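Local coordinates for protein monosaccharide-transporting ATPase (Actinobacillus succinogenes, PDB 5DTE) that binds the sugar D-allose in a cleft between two lobes and probably delivers it to an ABC transporter as its periplasmic solute-binding component, at residues A[259-271]-A[298-311]. Residues are numbered along the deposited sequence; the frame is centred on the assembly and turned at random.
Sequences VKQGKMQNTIDQL and VDPVVVDKEQSKNY. With ALL (beta-D-allopyranose), chain E.
T267 to D269 pair antiparallel with V301 to V303, the short strand axes approaching to 4.8 Å with 144° between their directions. T267 and V303 exchange two backbone hydrogen bonds, V303 N to T267 O at 3.0 Å and the longer T267 N to V303 O; D269 and V301 exchange two more, and I268 faces V302 as the non-hydrogen-bonded pair between them. On one side of this ribbon I268 CD1 meets V302 CG2 at 3.6 Å, while I268 CG2 lies alongside P300 CB. The other side carries T267, V303, D269 and V301, and T267 OG1 is hydrogen-bonded to D225. D269 has CG anti to its N (chi1 -171°), which brings the carboxylate to the edge of the Y311 ring, the two planes 74° apart. Y311 OH donates to the anti lone pair of D269 OD2 at 2.8 Å, whereas OD1 accepts L271 N from above the carboxylate plane, closing an Asx turn. Both carboxylate oxygens are thus engaged. L271 CD1 lies on V298 CG1 (3.5 Å). At the far end, V259 CG1 packs on the V303 carbonyl and K305 NZ bonds K260 O at 2.7 Å; K260 NZ is modelled implausibly close to Y311 OXT, leaving their salt bridge doubtful in detail. The C-terminal tail lies along helix 253-261: V303 and Y311 touch I256, and K305 reaches its last turn. Q270, just beyond the ribbon, lines the D-allose pocket. Such a two-stranded ribbon beside the cleft, formed by two neighbouring passages of the chain between the lobes, is consistent with the hinge region of a type I periplasmic sugar-binding protein.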
ATOM      1  N   VAL A 259      -3.198  -9.938 -14.812  1.00 24.33           N
ATOM      2  CA  VAL A 259      -2.788 -11.240 -14.307  1.00 23.68           C
ATOM      3  C   VAL A 259      -3.552 -12.354 -15.004  1.00 25.41           C
ATOM      4  O   VAL A 259      -2.966 -13.373 -15.367  1.00 29.92           O
ATOM      5  CB  VAL A 259      -2.995 -11.343 -12.793  1.00 14.91           C
ATOM      6  CG1 VAL A 259      -2.862 -12.770 -12.342  1.00  7.44           C
ATOM      7  CG2 VAL A 259      -2.006 -10.433 -12.071  1.00  7.41           C
ATOM      8  N   LYS A 260      -4.852 -12.146 -15.205  1.00 20.74           N
ATOM      9  CA  LYS A 260      -5.669 -13.108 -15.942  1.00 24.35           C
ATOM     10  C   LYS A 260      -5.149 -13.310 -17.357  1.00 26.53           C
ATOM     11  O   LYS A 260      -4.981 -14.441 -17.804  1.00 27.23           O
ATOM     12  CB  LYS A 260      -7.126 -12.661 -16.004  1.00 24.52           C
ATOM     13  CG  LYS A 260      -8.032 -13.316 -14.994  1.00 25.56           C
ATOM     14  CD  LYS A 260      -9.314 -12.547 -14.882  1.00 20.79           C
ATOM     15  CE  LYS A 260      -9.815 -12.561 -13.472  1.00 14.40           C
ATOM     16  NZ  LYS A 260     -11.010 -11.673 -13.334  1.00 17.44           N
ATOM     17  N   GLN A 261      -4.890 -12.208 -18.055  1.00 23.97           N
ATOM     18  CA  GLN A 261      -4.468 -12.267 -19.450  1.00 20.17           C
ATOM     19  C   GLN A 261      -3.030 -12.781 -19.615  1.00 28.14           C
ATOM     20  O   GLN A 261      -2.622 -13.177 -20.714  1.00 27.07           O
ATOM     21  CB  GLN A 261      -4.595 -10.894 -20.106  1.00 19.32           C
ATOM     22  CG  GLN A 261      -5.910 -10.168 -19.852  1.00 27.49           C
ATOM     23  CD  GLN A 261      -5.875  -8.728 -20.369  1.00 38.39           C
ATOM     24  OE1 GLN A 261      -6.502  -7.830 -19.799  1.00 40.74           O
ATOM     25  NE2 GLN A 261      -5.137  -8.508 -21.461  1.00 32.72           N
ATOM     26  N   GLY A 262      -2.269 -12.781 -18.524  1.00 32.27           N
ATOM     27  CA  GLY A 262      -0.873 -13.189 -18.562  1.00 25.51           C
ATOM     28  C   GLY A 262       0.093 -12.020 -18.709  1.00 30.50           C
ATOM     29  O   GLY A 262       1.310 -12.205 -18.652  1.00 34.84           O
ATOM     30  N   LYS A 263      -0.442 -10.813 -18.899  1.00 32.28           N
ATOM     31  CA  LYS A 263       0.383  -9.611 -19.032  1.00 29.21           C
ATOM     32  C   LYS A 263       1.224  -9.378 -17.761  1.00 44.61           C
ATOM     33  O   LYS A 263       2.308  -8.779 -17.818  1.00 45.08           O
ATOM     34  CB  LYS A 263      -0.488  -8.387 -19.319  1.00 21.06           C
ATOM     35  CG  LYS A 263      -1.217  -8.387 -20.664  1.00 30.91           C
ATOM     36  CD  LYS A 263      -1.734  -6.978 -21.027  1.00 37.99           C
ATOM     37  CE  LYS A 263      -2.474  -6.938 -22.364  1.00 43.56           C
ATOM     38  NZ  LYS A 263      -1.656  -7.361 -23.551  1.00 44.35           N
ATOM     39  N   MET A 264       0.711  -9.854 -16.624  1.00 43.91           N
ATOM     40  CA  MET A 264       1.430  -9.829 -15.348  1.00 34.57           C
ATOM     41  C   MET A 264       1.602 -11.214 -14.733  1.00 26.81           C
ATOM     42  O   MET A 264       0.806 -12.118 -14.969  1.00 31.67           O
ATOM     43  CB  MET A 264       0.714  -8.942 -14.337  1.00 35.63           C
ATOM     44  CG  MET A 264       0.922  -7.456 -14.527  1.00 31.51           C
ATOM     45  SD  MET A 264       0.611  -6.694 -12.936  1.00 36.39           S
ATOM     46  CE  MET A 264      -0.148  -5.184 -13.482  1.00 13.43           C
ATOM     47  N   GLN A 265       2.647 -11.368 -13.928  1.00 21.88           N
ATOM     48  CA  GLN A 265       2.899 -12.619 -13.241  1.00  7.40           C
ATOM     49  C   GLN A 265       2.046 -12.719 -11.991  1.00 13.26           C
ATOM     50  O   GLN A 265       1.308 -13.685 -11.803  1.00 18.07           O
ATOM     51  CB  GLN A 265       4.366 -12.742 -12.870  1.00 19.60           C
ATOM     52  CG  GLN A 265       4.616 -13.837 -11.857  1.00 23.63           C
ATOM     53  CD  GLN A 265       4.282 -15.207 -12.407  1.00 21.82           C
ATOM     54  OE1 GLN A 265       4.420 -15.461 -13.612  1.00 16.29           O
ATOM     55  NE2 GLN A 265       3.840 -16.101 -11.527  1.00 21.72           N
ATOM     56  N   ASN A 266       2.152 -11.705 -11.142  1.00 16.04           N
ATOM     57  CA  ASN A 266       1.365 -11.643  -9.927  1.00 13.05           C
ATOM     58  C   ASN A 266       1.223 -10.230  -9.409  1.00 17.38           C
ATOM     59  O   ASN A 266       1.978  -9.338  -9.791  1.00 23.79           O
ATOM     60  CB  ASN A 266       2.004 -12.502  -8.847  1.00 16.80           C
ATOM     61  CG  ASN A 266       3.211 -11.838  -8.227  1.00 32.61           C
ATOM     62  OD1 ASN A 266       3.091 -11.059  -7.271  1.00 43.93           O
ATOM     63  ND2 ASN A 266       4.384 -12.133  -8.767  1.00 33.37           N
ATOM     64  N   THR A 267       0.248 -10.042  -8.525  1.00 21.43           N
ATOM     65  CA  THR A 267       0.163  -8.859  -7.670  1.00  9.66           C
ATOM     66  C   THR A 267      -0.226  -9.385  -6.315  1.00  7.21           C
ATOM     67  O   THR A 267      -0.635 -10.543  -6.220  1.00  7.29           O
ATOM     68  CB  THR A 267      -0.864  -7.839  -8.170  1.00 19.01           C
ATOM     69  OG1 THR A 267      -0.664  -6.589  -7.504  1.00 36.72           O
ATOM     70  CG2 THR A 267      -2.267  -8.324  -7.904  1.00 10.06           C
ATOM     71  N   ILE A 268      -0.076  -8.577  -5.267  1.00 16.76           N
ATOM     72  CA  ILE A 268      -0.507  -8.989  -3.921  1.00  7.19           C
ATOM     73  C   ILE A 268      -1.791  -8.261  -3.559  1.00 19.57           C
ATOM     74  O   ILE A 268      -1.788  -7.032  -3.478  1.00 21.00           O
ATOM     75  CB  ILE A 268       0.558  -8.694  -2.839  1.00 12.64           C
ATOM     76  CG1 ILE A 268       1.747  -9.659  -2.937  1.00 16.59           C
ATOM     77  CG2 ILE A 268      -0.052  -8.776  -1.439  1.00 14.80           C
ATOM     78  CD1 ILE A 268       1.562 -10.984  -2.175  1.00 25.40           C
ATOM     79  N   ASP A 269      -2.888  -9.004  -3.383  1.00 18.66           N
ATOM     80  CA  ASP A 269      -4.129  -8.394  -2.933  1.00 29.10           C
ATOM     81  C   ASP A 269      -3.983  -8.094  -1.457  1.00 33.63           C
ATOM     82  O   ASP A 269      -3.847  -8.988  -0.618  1.00 38.56           O
ATOM     83  CB  ASP A 269      -5.360  -9.275  -3.193  1.00 34.88           C
ATOM     84  CG  ASP A 269      -6.688  -8.529  -2.922  1.00 35.96           C
ATOM     85  OD1 ASP A 269      -6.666  -7.284  -2.769  1.00 33.43           O
ATOM     86  OD2 ASP A 269      -7.757  -9.184  -2.879  1.00 29.35           O
ATOM     87  N   GLN A 270      -4.010  -6.804  -1.169  1.00 33.48           N
ATOM     88  CA  GLN A 270      -3.781  -6.264   0.153  1.00 23.39           C
ATOM     89  C   GLN A 270      -5.080  -6.243   0.948  1.00 21.06           C
ATOM     90  O   GLN A 270      -5.085  -5.929   2.138  1.00 21.72           O
ATOM     91  CB  GLN A 270      -3.206  -4.862   0.004  1.00 16.30           C
ATOM     92  CG  GLN A 270      -2.670  -4.279   1.231  1.00 11.86           C
ATOM     93  CD  GLN A 270      -2.124  -2.921   0.982  1.00 17.50           C
ATOM     94  OE1 GLN A 270      -2.127  -2.459  -0.151  1.00 11.96           O
ATOM     95  NE2 GLN A 270      -1.656  -2.254   2.036  1.00 29.56           N
ATOM     96  N   LEU A 271      -6.178  -6.575   0.264  1.00 19.59           N
ATOM     97  CA  LEU A 271      -7.521  -6.559   0.844  1.00 18.31           C
ATOM     98  C   LEU A 271      -7.894  -5.192   1.433  1.00 20.54           C
ATOM     99  O   LEU A 271      -8.146  -5.060   2.642  1.00 12.12           O
ATOM    100  CB  LEU A 271      -7.630  -7.656   1.901  1.00 12.44           C
ATOM    101  CG  LEU A 271      -7.267  -8.996   1.268  1.00 10.64           C
ATOM    102  CD1 LEU A 271      -7.285 -10.084   2.289  1.00 13.45           C
ATOM    103  CD2 LEU A 271      -8.253  -9.300   0.168  1.00  7.59           C
ATOM    104  N   VAL A 298      -4.014  -7.753   8.147  1.00 32.73           N
ATOM    105  CA  VAL A 298      -4.824  -8.573   7.253  1.00 34.11           C
ATOM    106  C   VAL A 298      -3.879  -9.546   6.550  1.00 37.81           C
ATOM    107  O   VAL A 298      -2.688  -9.237   6.387  1.00 32.64           O
ATOM    108  CB  VAL A 298      -5.612  -7.690   6.239  1.00 21.44           C
ATOM    109  CG1 VAL A 298      -5.729  -8.344   4.890  1.00 23.35           C
ATOM    110  CG2 VAL A 298      -6.984  -7.389   6.771  1.00 13.44           C
ATOM    111  N   ASP A 299      -4.377 -10.725   6.178  1.00 37.53           N
ATOM    112  CA  ASP A 299      -3.535 -11.694   5.472  1.00 41.99           C
ATOM    113  C   ASP A 299      -3.681 -11.606   3.954  1.00 24.16           C
ATOM    114  O   ASP A 299      -4.702 -11.995   3.396  1.00 15.44           O
ATOM    115  CB  ASP A 299      -3.832 -13.110   5.972  1.00 55.55           C
ATOM    116  CG  ASP A 299      -3.382 -13.310   7.412  1.00 74.26           C
ATOM    117  OD1 ASP A 299      -2.292 -12.803   7.760  1.00 82.09           O
ATOM    118  OD2 ASP A 299      -4.114 -13.958   8.194  1.00 79.36           O
ATOM    119  N   PRO A 300      -2.634 -11.102   3.284  1.00 20.89           N
ATOM    120  CA  PRO A 300      -2.644 -10.813   1.845  1.00 25.43           C
ATOM    121  C   PRO A 300      -2.792 -12.068   1.002  1.00 21.10           C
ATOM    122  O   PRO A 300      -2.488 -13.153   1.484  1.00 25.51           O
ATOM    123  CB  PRO A 300      -1.277 -10.168   1.615  1.00 23.26           C
ATOM    124  CG  PRO A 300      -0.418 -10.765   2.678  1.00 17.47           C
ATOM    125  CD  PRO A 300      -1.302 -10.888   3.872  1.00 12.50           C
ATOM    126  N   VAL A 301      -3.254 -11.919  -0.235  1.00 20.33           N
ATOM    127  CA  VAL A 301      -3.344 -13.043  -1.156  1.00 23.16           C
ATOM    128  C   VAL A 301      -2.333 -12.835  -2.263  1.00 27.41           C
ATOM    129  O   VAL A 301      -2.196 -11.722  -2.758  1.00 25.47           O
ATOM    130  CB  VAL A 301      -4.749 -13.191  -1.795  1.00 12.74           C
ATOM    131  CG1 VAL A 301      -4.935 -14.583  -2.325  1.00 12.95           C
ATOM    132  CG2 VAL A 301      -5.845 -12.859  -0.800  1.00 20.54           C
ATOM    133  N   VAL A 302      -1.624 -13.901  -2.641  1.00 35.86           N
ATOM    134  CA  VAL A 302      -0.777 -13.907  -3.842  1.00 24.37           C
ATOM    135  C   VAL A 302      -1.592 -14.246  -5.090  1.00 27.27           C
ATOM    136  O   VAL A 302      -2.016 -15.385  -5.258  1.00 28.12           O
ATOM    137  CB  VAL A 302       0.372 -14.914  -3.731  1.00 11.78           C
ATOM    138  CG1 VAL A 302       1.187 -14.886  -4.991  1.00 11.52           C
ATOM    139  CG2 VAL A 302       1.250 -14.584  -2.545  1.00 17.43           C
ATOM    140  N   VAL A 303      -1.813 -13.260  -5.959  1.00 26.16           N
ATOM    141  CA  VAL A 303      -2.732 -13.424  -7.082  1.00 20.00           C
ATOM    142  C   VAL A 303      -2.020 -13.681  -8.412  1.00 28.04           C
ATOM    143  O   VAL A 303      -1.507 -12.767  -9.059  1.00 39.57           O
ATOM    144  CB  VAL A 303      -3.636 -12.201  -7.239  1.00 11.64           C
ATOM    145  CG1 VAL A 303      -4.580 -12.401  -8.397  1.00 11.72           C
ATOM    146  CG2 VAL A 303      -4.410 -11.993  -6.000  1.00 11.90           C
ATOM    147  N   ASP A 304      -2.001 -14.944  -8.810  1.00 17.76           N
ATOM    148  CA  ASP A 304      -1.395 -15.356 -10.059  1.00 21.97           C
ATOM    149  C   ASP A 304      -2.448 -16.122 -10.835  1.00 32.95           C
ATOM    150  O   ASP A 304      -3.541 -16.350 -10.316  1.00 43.99           O
ATOM    151  CB  ASP A 304      -0.139 -16.198  -9.820  1.00 27.26           C
ATOM    152  CG  ASP A 304      -0.387 -17.409  -8.915  1.00 39.16           C
ATOM    153  OD1 ASP A 304      -1.568 -17.711  -8.618  1.00 52.42           O
ATOM    154  OD2 ASP A 304       0.607 -18.069  -8.510  1.00 32.68           O
ATOM    155  N   LYS A 305      -2.115 -16.537 -12.055  1.00 27.08           N
ATOM    156  CA  LYS A 305      -3.119 -16.994 -13.018  1.00 23.49           C
ATOM    157  C   LYS A 305      -4.072 -18.099 -12.505  1.00 30.26           C
ATOM    158  O   LYS A 305      -5.219 -18.172 -12.944  1.00 28.65           O
ATOM    159  CB  LYS A 305      -2.413 -17.445 -14.306  1.00 17.44           C
ATOM    160  CG  LYS A 305      -3.313 -18.010 -15.380  1.00 16.75           C
ATOM    161  CD  LYS A 305      -4.258 -16.965 -15.967  1.00 25.02           C
ATOM    162  CE  LYS A 305      -5.329 -17.640 -16.844  1.00 24.06           C
ATOM    163  NZ  LYS A 305      -6.362 -16.719 -17.415  1.00 20.28           N
ATOM    164  N   GLU A 306      -3.647 -18.940 -11.566  1.00 41.15           N
ATOM    165  CA  GLU A 306      -4.579 -19.977 -11.101  1.00 52.57           C
ATOM    166  C   GLU A 306      -5.425 -19.508  -9.910  1.00 53.01           C
ATOM    167  O   GLU A 306      -6.526 -20.019  -9.679  1.00 53.81           O
ATOM    168  CB  GLU A 306      -3.848 -21.290 -10.762  1.00 55.09           C
ATOM    169  CG  GLU A 306      -4.575 -22.531 -11.350  1.00 79.63           C
ATOM    170  CD  GLU A 306      -3.674 -23.744 -11.582  1.00 82.93           C
ATOM    171  OE1 GLU A 306      -2.748 -23.975 -10.774  1.00 90.89           O
ATOM    172  OE2 GLU A 306      -3.895 -24.474 -12.578  1.00 75.08           O
ATOM    173  N   GLN A 307      -4.918 -18.530  -9.169  1.00 48.10           N
ATOM    174  CA  GLN A 307      -5.689 -17.890  -8.106  1.00 40.35           C
ATOM    175  C   GLN A 307      -6.503 -16.775  -8.749  1.00 40.37           C
ATOM    176  O   GLN A 307      -7.447 -16.232  -8.170  1.00 45.33           O
ATOM    177  CB  GLN A 307      -4.757 -17.357  -7.012  1.00 43.70           C
ATOM    178  CG  GLN A 307      -5.398 -16.452  -5.961  1.00 48.97           C
ATOM    179  CD  GLN A 307      -6.241 -17.205  -4.946  1.00 48.00           C
ATOM    180  OE1 GLN A 307      -7.333 -16.764  -4.584  1.00 47.14           O
ATOM    181  NE2 GLN A 307      -5.728 -18.332  -4.463  1.00 40.89           N
ATOM    182  N   SER A 308      -6.127 -16.448  -9.979  1.00 33.22           N
ATOM    183  CA  SER A 308      -6.838 -15.445 -10.748  1.00 33.54           C
ATOM    184  C   SER A 308      -8.246 -15.934 -11.077  1.00 31.88           C
ATOM    185  O   SER A 308      -9.161 -15.144 -11.341  1.00 12.82           O
ATOM    186  CB  SER A 308      -6.070 -15.132 -12.023  1.00 37.44           C
ATOM    187  OG  SER A 308      -6.527 -13.923 -12.588  1.00 47.47           O
ATOM    188  N   LYS A 309      -8.401 -17.256 -11.051  1.00 42.18           N
ATOM    189  CA  LYS A 309      -9.648 -17.919 -11.397  1.00 36.89           C
ATOM    190  C   LYS A 309     -10.741 -17.505 -10.424  1.00 40.04           C
ATOM    191  O   LYS A 309     -11.925 -17.546 -10.771  1.00 38.05           O
ATOM    192  CB  LYS A 309      -9.447 -19.441 -11.418  1.00 31.89           C
ATOM    193  CG  LYS A 309      -8.278 -19.860 -12.326  1.00 33.68           C
ATOM    194  CD  LYS A 309      -8.338 -21.308 -12.799  1.00 36.38           C
ATOM    195  CE  LYS A 309      -7.473 -21.492 -14.057  1.00 41.41           C
ATOM    196  NZ  LYS A 309      -7.380 -22.907 -14.547  1.00 40.39           N
ATOM    197  N   ASN A 310     -10.316 -17.055  -9.236  1.00 35.04           N
ATOM    198  CA  ASN A 310     -11.205 -16.625  -8.152  1.00 20.74           C
ATOM    199  C   ASN A 310     -11.569 -15.137  -8.170  1.00 24.55           C
ATOM    200  O   ASN A 310     -12.527 -14.709  -7.518  1.00 26.80           O
ATOM    201  CB  ASN A 310     -10.571 -16.972  -6.799  1.00 23.67           C
ATOM    202  CG  ASN A 310     -10.200 -18.451  -6.687  1.00 33.09           C
ATOM    203  OD1 ASN A 310      -9.896 -19.101  -7.683  1.00 43.30           O
ATOM    204  ND2 ASN A 310     -10.246 -18.987  -5.476  1.00 26.96           N
ATOM    205  N   TYR A 311     -10.800 -14.352  -8.920  1.00 29.59           N
ATOM    206  CA  TYR A 311     -11.013 -12.910  -9.012  1.00 29.35           C
ATOM    207  C   TYR A 311     -11.727 -12.517 -10.318  1.00 48.26           C
ATOM    208  O   TYR A 311     -12.686 -13.162 -10.765  1.00 47.69           O
ATOM    209  CB  TYR A 311      -9.670 -12.171  -8.891  1.00 19.83           C
ATOM    210  CG  TYR A 311      -9.116 -12.105  -7.482  1.00 15.77           C
ATOM    211  CD1 TYR A 311      -9.159 -10.926  -6.753  1.00 28.79           C
ATOM    212  CD2 TYR A 311      -8.566 -13.227  -6.874  1.00 25.56           C
ATOM    213  CE1 TYR A 311      -8.664 -10.859  -5.453  1.00 33.78           C
ATOM    214  CE2 TYR A 311      -8.072 -13.172  -5.576  1.00 30.95           C
ATOM    215  CZ  TYR A 311      -8.122 -11.984  -4.867  1.00 29.18           C
ATOM    216  OH  TYR A 311      -7.634 -11.915  -3.576  1.00 21.40           O
ATOM    217  OXT TYR A 311     -11.366 -11.527 -10.965  1.00 58.31           O
TER
HETATM  218  C1  ALL E 401       0.797   2.520  -0.126  1.00 29.89           C
HETATM  219  C2  ALL E 401      -0.397   1.585  -0.160  1.00 25.89           C
HETATM  220  C3  ALL E 401      -0.792   1.222  -1.543  1.00 26.39           C
HETATM  221  C4  ALL E 401      -0.866   2.410  -2.451  1.00 25.12           C
HETATM  222  C5  ALL E 401       0.481   3.112  -2.419  1.00 12.81           C
HETATM  223  C6  ALL E 401       0.618   4.204  -3.430  1.00  6.27           C
HETATM  224  O1  ALL E 401       1.000   3.027   1.135  1.00 45.94           O
HETATM  225  O2  ALL E 401      -0.023   0.374   0.532  1.00 25.04           O
HETATM  226  O3  ALL E 401       0.208   0.306  -2.090  1.00 13.47           O
HETATM  227  O4  ALL E 401      -1.185   1.992  -3.786  1.00 29.68           O
HETATM  228  O5  ALL E 401       0.644   3.659  -1.079  1.00 13.34           O
HETATM  229  O6  ALL E 401      -0.171   5.306  -3.034  1.00  7.11           O